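Local coordinates for protein sulfatase (Bacteroides fragilis CAG:558, PDB 6USS) that probably hydrolyses aryl sulfate esters as a calcium-dependent gut bacterial sulfatase, here carrying a substitution in its active site, at residues D42-W54 / Y60-A73. The protein carries 1 engineered substitution. Numbering follows the deposited sequence.
With CA (calcium ion), chain C.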
# COMPACT_ATOMS: atom_id res chain seq x y z
N ASP A 42 -21.44 -7.03 7.28
CA ASP A 42 -22.22 -6.49 6.17
C ASP A 42 -23.69 -6.87 6.28
O ASP A 42 -24.03 -8.04 6.50
CB ASP A 42 -21.66 -7.01 4.84
CG ASP A 42 -22.16 -6.21 3.68
OD1 ASP A 42 -22.45 -5.01 3.91
OD2 ASP A 42 -22.25 -6.75 2.56
N ASP A 43 -24.58 -5.88 6.12
CA ASP A 43 -26.02 -6.12 6.05
C ASP A 43 -26.56 -6.85 7.28
O ASP A 43 -27.54 -7.60 7.19
CB ASP A 43 -26.41 -6.92 4.79
CG ASP A 43 -26.14 -6.16 3.50
OD1 ASP A 43 -25.85 -4.95 3.60
OD2 ASP A 43 -26.21 -6.78 2.40
N MET A 44 -25.93 -6.66 8.44
CA MET A 44 -26.38 -7.29 9.68
C MET A 44 -27.39 -6.38 10.39
O MET A 44 -27.12 -5.19 10.60
CB MET A 44 -25.18 -7.59 10.58
CG MET A 44 -25.53 -8.17 11.95
SD MET A 44 -24.12 -8.38 13.05
CE MET A 44 -24.92 -9.01 14.53
N GLY A 45 -28.57 -6.94 10.76
CA GLY A 45 -29.60 -6.15 11.39
C GLY A 45 -29.42 -5.98 12.91
O GLY A 45 -28.68 -6.71 13.58
N TRP A 46 -30.14 -4.99 13.45
CA TRP A 46 -30.16 -4.74 14.89
C TRP A 46 -30.50 -5.97 15.72
O TRP A 46 -30.20 -5.99 16.93
CB TRP A 46 -31.18 -3.66 15.21
CG TRP A 46 -30.96 -2.91 16.49
CD1 TRP A 46 -29.82 -2.27 16.89
CD2 TRP A 46 -31.94 -2.66 17.51
NE1 TRP A 46 -30.03 -1.65 18.10
CE2 TRP A 46 -31.31 -1.88 18.51
CE3 TRP A 46 -33.28 -3.03 17.69
CZ2 TRP A 46 -31.98 -1.46 19.67
CZ3 TRP A 46 -33.94 -2.61 18.84
CH2 TRP A 46 -33.29 -1.82 19.81
N GLN A 47 -31.14 -6.98 15.14
CA GLN A 47 -31.59 -8.14 15.89
C GLN A 47 -31.03 -9.44 15.34
O GLN A 47 -31.53 -10.52 15.69
CB GLN A 47 -33.12 -8.19 15.92
CG GLN A 47 -33.77 -7.08 16.75
CD GLN A 47 -33.81 -7.42 18.23
OE1 GLN A 47 -33.74 -8.58 18.60
NE2 GLN A 47 -33.95 -6.40 19.08
N ASP A 48 -30.00 -9.38 14.48
CA ASP A 48 -29.38 -10.57 13.90
C ASP A 48 -28.27 -11.12 14.78
O ASP A 48 -27.15 -11.36 14.35
CB ASP A 48 -28.86 -10.24 12.50
CG ASP A 48 -29.98 -9.89 11.55
OD1 ASP A 48 -31.16 -10.19 11.87
OD2 ASP A 48 -29.69 -9.32 10.47
N THR A 49 -28.61 -11.34 16.05
CA THR A 49 -27.65 -11.70 17.09
C THR A 49 -28.43 -12.28 18.25
O THR A 49 -29.63 -12.02 18.41
CB THR A 49 -26.83 -10.47 17.53
OG1 THR A 49 -26.11 -10.75 18.74
CG2 THR A 49 -27.76 -9.27 17.77
N SER A 50 -27.75 -13.11 19.06
CA SER A 50 -28.35 -13.51 20.32
C SER A 50 -28.23 -12.43 21.39
O SER A 50 -28.91 -12.54 22.41
CB SER A 50 -27.75 -14.83 20.84
OG SER A 50 -26.34 -14.78 20.99
N LEU A 51 -27.42 -11.39 21.18
CA LEU A 51 -27.29 -10.32 22.18
C LEU A 51 -28.44 -9.33 22.03
O LEU A 51 -28.57 -8.70 20.98
CB LEU A 51 -25.95 -9.59 22.03
CG LEU A 51 -25.67 -8.38 22.95
CD1 LEU A 51 -25.62 -8.79 24.44
CD2 LEU A 51 -24.39 -7.65 22.54
N PRO A 52 -29.30 -9.14 23.07
CA PRO A 52 -30.47 -8.26 22.92
C PRO A 52 -30.08 -6.79 23.04
O PRO A 52 -29.67 -6.33 24.12
CB PRO A 52 -31.38 -8.70 24.08
CG PRO A 52 -30.79 -10.02 24.59
CD PRO A 52 -29.32 -9.86 24.35
N PHE A 53 -30.23 -6.04 21.93
CA PHE A 53 -30.01 -4.59 21.91
C PHE A 53 -31.24 -3.77 22.29
O PHE A 53 -31.10 -2.59 22.62
CB PHE A 53 -29.54 -4.15 20.51
CG PHE A 53 -28.06 -4.28 20.32
CD1 PHE A 53 -27.24 -3.17 20.43
CD2 PHE A 53 -27.49 -5.52 20.06
CE1 PHE A 53 -25.88 -3.29 20.28
CE2 PHE A 53 -26.12 -5.64 19.90
CZ PHE A 53 -25.31 -4.53 20.02
N TRP A 54 -32.43 -4.36 22.21
CA TRP A 54 -33.67 -3.79 22.70
C TRP A 54 -33.74 -3.93 24.22
O TRP A 54 -32.91 -4.60 24.84
CB TRP A 54 -34.86 -4.50 22.03
CG TRP A 54 -36.12 -3.76 22.08
CD1 TRP A 54 -36.29 -2.43 22.32
CD2 TRP A 54 -37.43 -4.30 21.87
NE1 TRP A 54 -37.62 -2.11 22.28
CE2 TRP A 54 -38.34 -3.24 22.01
CE3 TRP A 54 -37.91 -5.58 21.59
CZ2 TRP A 54 -39.71 -3.41 21.88
CZ3 TRP A 54 -39.29 -5.74 21.44
CH2 TRP A 54 -40.16 -4.67 21.59
N TYR A 60 -35.90 -13.48 17.67
CA TYR A 60 -34.63 -13.60 16.97
C TYR A 60 -33.49 -13.82 17.95
O TYR A 60 -32.62 -14.67 17.72
CB TYR A 60 -34.35 -12.37 16.13
CG TYR A 60 -35.23 -12.28 14.91
CD1 TYR A 60 -35.37 -13.37 14.06
CD2 TYR A 60 -35.93 -11.12 14.62
CE1 TYR A 60 -36.17 -13.30 12.93
CE2 TYR A 60 -36.74 -11.04 13.48
CZ TYR A 60 -36.84 -12.14 12.64
OH TYR A 60 -37.63 -12.10 11.53
N ASN A 61 -33.47 -13.07 19.05
CA ASN A 61 -32.43 -13.28 20.06
C ASN A 61 -32.44 -14.71 20.55
O ASN A 61 -31.38 -15.31 20.73
CB ASN A 61 -32.62 -12.34 21.24
CG ASN A 61 -32.49 -10.89 20.86
OD1 ASN A 61 -33.15 -10.03 21.41
ND2 ASN A 61 -31.62 -10.62 19.91
N GLU A 62 -33.63 -15.28 20.74
CA GLU A 62 -33.71 -16.66 21.19
C GLU A 62 -33.12 -17.62 20.15
O GLU A 62 -32.48 -18.61 20.52
CB GLU A 62 -35.15 -17.05 21.52
CG GLU A 62 -35.83 -16.24 22.65
CD GLU A 62 -35.22 -16.45 24.04
OE1 GLU A 62 -34.17 -17.12 24.17
OE2 GLU A 62 -35.81 -15.94 25.02
N VAL A 63 -33.31 -17.35 18.86
CA VAL A 63 -32.91 -18.36 17.87
C VAL A 63 -31.45 -18.22 17.40
O VAL A 63 -30.80 -19.23 17.13
CB VAL A 63 -33.88 -18.39 16.66
CG1 VAL A 63 -35.30 -18.48 17.13
CG2 VAL A 63 -33.70 -17.19 15.72
N TYR A 64 -30.91 -17.01 17.30
CA TYR A 64 -29.55 -16.86 16.80
C TYR A 64 -28.54 -17.18 17.90
O TYR A 64 -28.86 -17.22 19.09
CB TYR A 64 -29.32 -15.44 16.27
CG TYR A 64 -30.22 -15.09 15.10
CD1 TYR A 64 -30.40 -15.97 14.04
CD2 TYR A 64 -30.89 -13.87 15.06
CE1 TYR A 64 -31.23 -15.66 12.98
CE2 TYR A 64 -31.72 -13.54 14.00
CZ TYR A 64 -31.90 -14.45 12.95
OH TYR A 64 -32.72 -14.14 11.88
N GLU A 65 -27.30 -17.43 17.49
CA GLU A 65 -26.24 -17.76 18.43
C GLU A 65 -25.00 -16.92 18.13
O GLU A 65 -24.21 -17.24 17.23
CB GLU A 65 -25.93 -19.25 18.39
CG GLU A 65 -27.09 -20.10 18.87
CD GLU A 65 -26.83 -21.58 18.70
OE1 GLU A 65 -25.66 -21.96 18.54
OE2 GLU A 65 -27.81 -22.36 18.72
N THR A 66 -24.83 -15.83 18.88
CA THR A 66 -23.62 -15.01 18.82
C THR A 66 -23.00 -14.98 20.22
O THR A 66 -23.00 -13.93 20.89
CB THR A 66 -23.92 -13.61 18.30
OG1 THR A 66 -24.92 -12.97 19.11
CG2 THR A 66 -24.40 -13.68 16.86
N PRO A 67 -22.49 -16.11 20.70
CA PRO A 67 -21.95 -16.12 22.07
C PRO A 67 -20.73 -15.24 22.23
O PRO A 67 -20.49 -14.74 23.34
CB PRO A 67 -21.60 -17.60 22.30
CG PRO A 67 -21.26 -18.10 20.90
CD PRO A 67 -22.25 -17.38 20.00
N ASN A 68 -19.95 -15.02 21.15
CA ASN A 68 -18.75 -14.20 21.27
C ASN A 68 -19.09 -12.71 21.32
O ASN A 68 -18.39 -11.93 21.98
CB ASN A 68 -17.79 -14.50 20.13
CG ASN A 68 -17.21 -15.91 20.19
OD1 ASN A 68 -16.44 -16.24 21.08
ND2 ASN A 68 -17.56 -16.73 19.20
N MET A 69 -20.15 -12.28 20.62
CA MET A 69 -20.69 -10.93 20.80
C MET A 69 -21.14 -10.71 22.25
O MET A 69 -20.93 -9.63 22.80
CB MET A 69 -21.86 -10.69 19.84
CG MET A 69 -21.49 -10.53 18.37
SD MET A 69 -22.92 -10.19 17.31
CE MET A 69 -23.52 -8.62 17.94
N GLU A 70 -21.78 -11.70 22.87
CA GLU A 70 -22.20 -11.56 24.26
C GLU A 70 -21.00 -11.43 25.18
O GLU A 70 -20.97 -10.57 26.07
CB GLU A 70 -23.05 -12.76 24.68
CG GLU A 70 -24.38 -12.87 23.99
CD GLU A 70 -25.11 -14.16 24.35
OE1 GLU A 70 -24.91 -14.67 25.48
OE2 GLU A 70 -25.88 -14.66 23.51
N ARG A 71 -20.00 -12.30 24.98
CA ARG A 71 -18.71 -12.20 25.65
C ARG A 71 -18.11 -10.79 25.52
O ARG A 71 -17.73 -10.17 26.52
CB ARG A 71 -17.78 -13.26 25.06
CG ARG A 71 -16.53 -13.57 25.85
CD ARG A 71 -15.90 -14.90 25.42
NE ARG A 71 -14.45 -14.80 25.30
CZ ARG A 71 -13.79 -14.92 24.15
NH1 ARG A 71 -14.48 -15.16 23.04
NH2 ARG A 71 -12.46 -14.82 24.10
N LEU A 72 -18.01 -10.28 24.28
CA LEU A 72 -17.44 -8.94 24.06
C LEU A 72 -18.25 -7.87 24.80
O LEU A 72 -17.67 -6.95 25.39
CB LEU A 72 -17.36 -8.65 22.56
CG LEU A 72 -16.65 -7.37 22.10
CD1 LEU A 72 -15.17 -7.42 22.42
CD2 LEU A 72 -16.86 -7.11 20.60
N ALA A 73 -19.58 -7.99 24.80
CA ALA A 73 -20.40 -6.97 25.44
C ALA A 73 -20.25 -7.01 26.96
O ALA A 73 -20.21 -5.96 27.60
CB ALA A 73 -21.87 -7.14 25.03
CA CA C . -24.10 -3.50 3.39
O HOH W 1 -30.71 -7.63 19.60
O HOH W 2 -33.43 -11.45 11.55
O HOH W 3 -33.46 -7.16 21.75
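Ser50 pushes its side chain into the corner between Tyr64 and Glu70. Its CB sits against Tyr64 O, and its hydroxyl, held between backbone N and carbonyl carbon (chi1 56°), takes a bond from Thr66 N (N to OG 2.8 Å) while OG donates to Glu70 OE2 at 2.6 Å, on the lone pair facing away from the other carboxylate oxygen. Beside it, Thr49 OG1 lies 2.5 Å from Thr66 OG1 in a hydrogen bond whose direction is open; the same Thr49 OG1 accepts from Leu51 N, closing an ST turn.

Asn61 can be followed outward. CB rests near Ser50 O, CG faces Pro52 CA, and at the tip ND2 donates to Thr49 O (2.9 Å) and to a water that also bonds Trp46 O, Leu51 O and Phe53 N. Thr49 O lies almost in the plane of the Asn61 amide, although ND2 is tilted 31° from the carbonyl plane of Thr49. OD1 touches Pro52 CB and receives a second water, itself bonded to Trp54 N.

Deeper in, Met44 and Met69 meet tip to tip, Met44 CE lying 3.6 Å from Met69 SD, with Phe319 of strand 315-321 against both. Leu51 CD2 packs on Ala73 CB (3.6 Å). The loop thus fastened to helices 59-63 and 67-74 leaves strand 35-41 through Asp42 and Asp43, whose OD1 atoms bind calcium together with the engineered Cys88, Asp322 and Asn323: the metal site of the alkaline-phosphatase-like sulfatase fold.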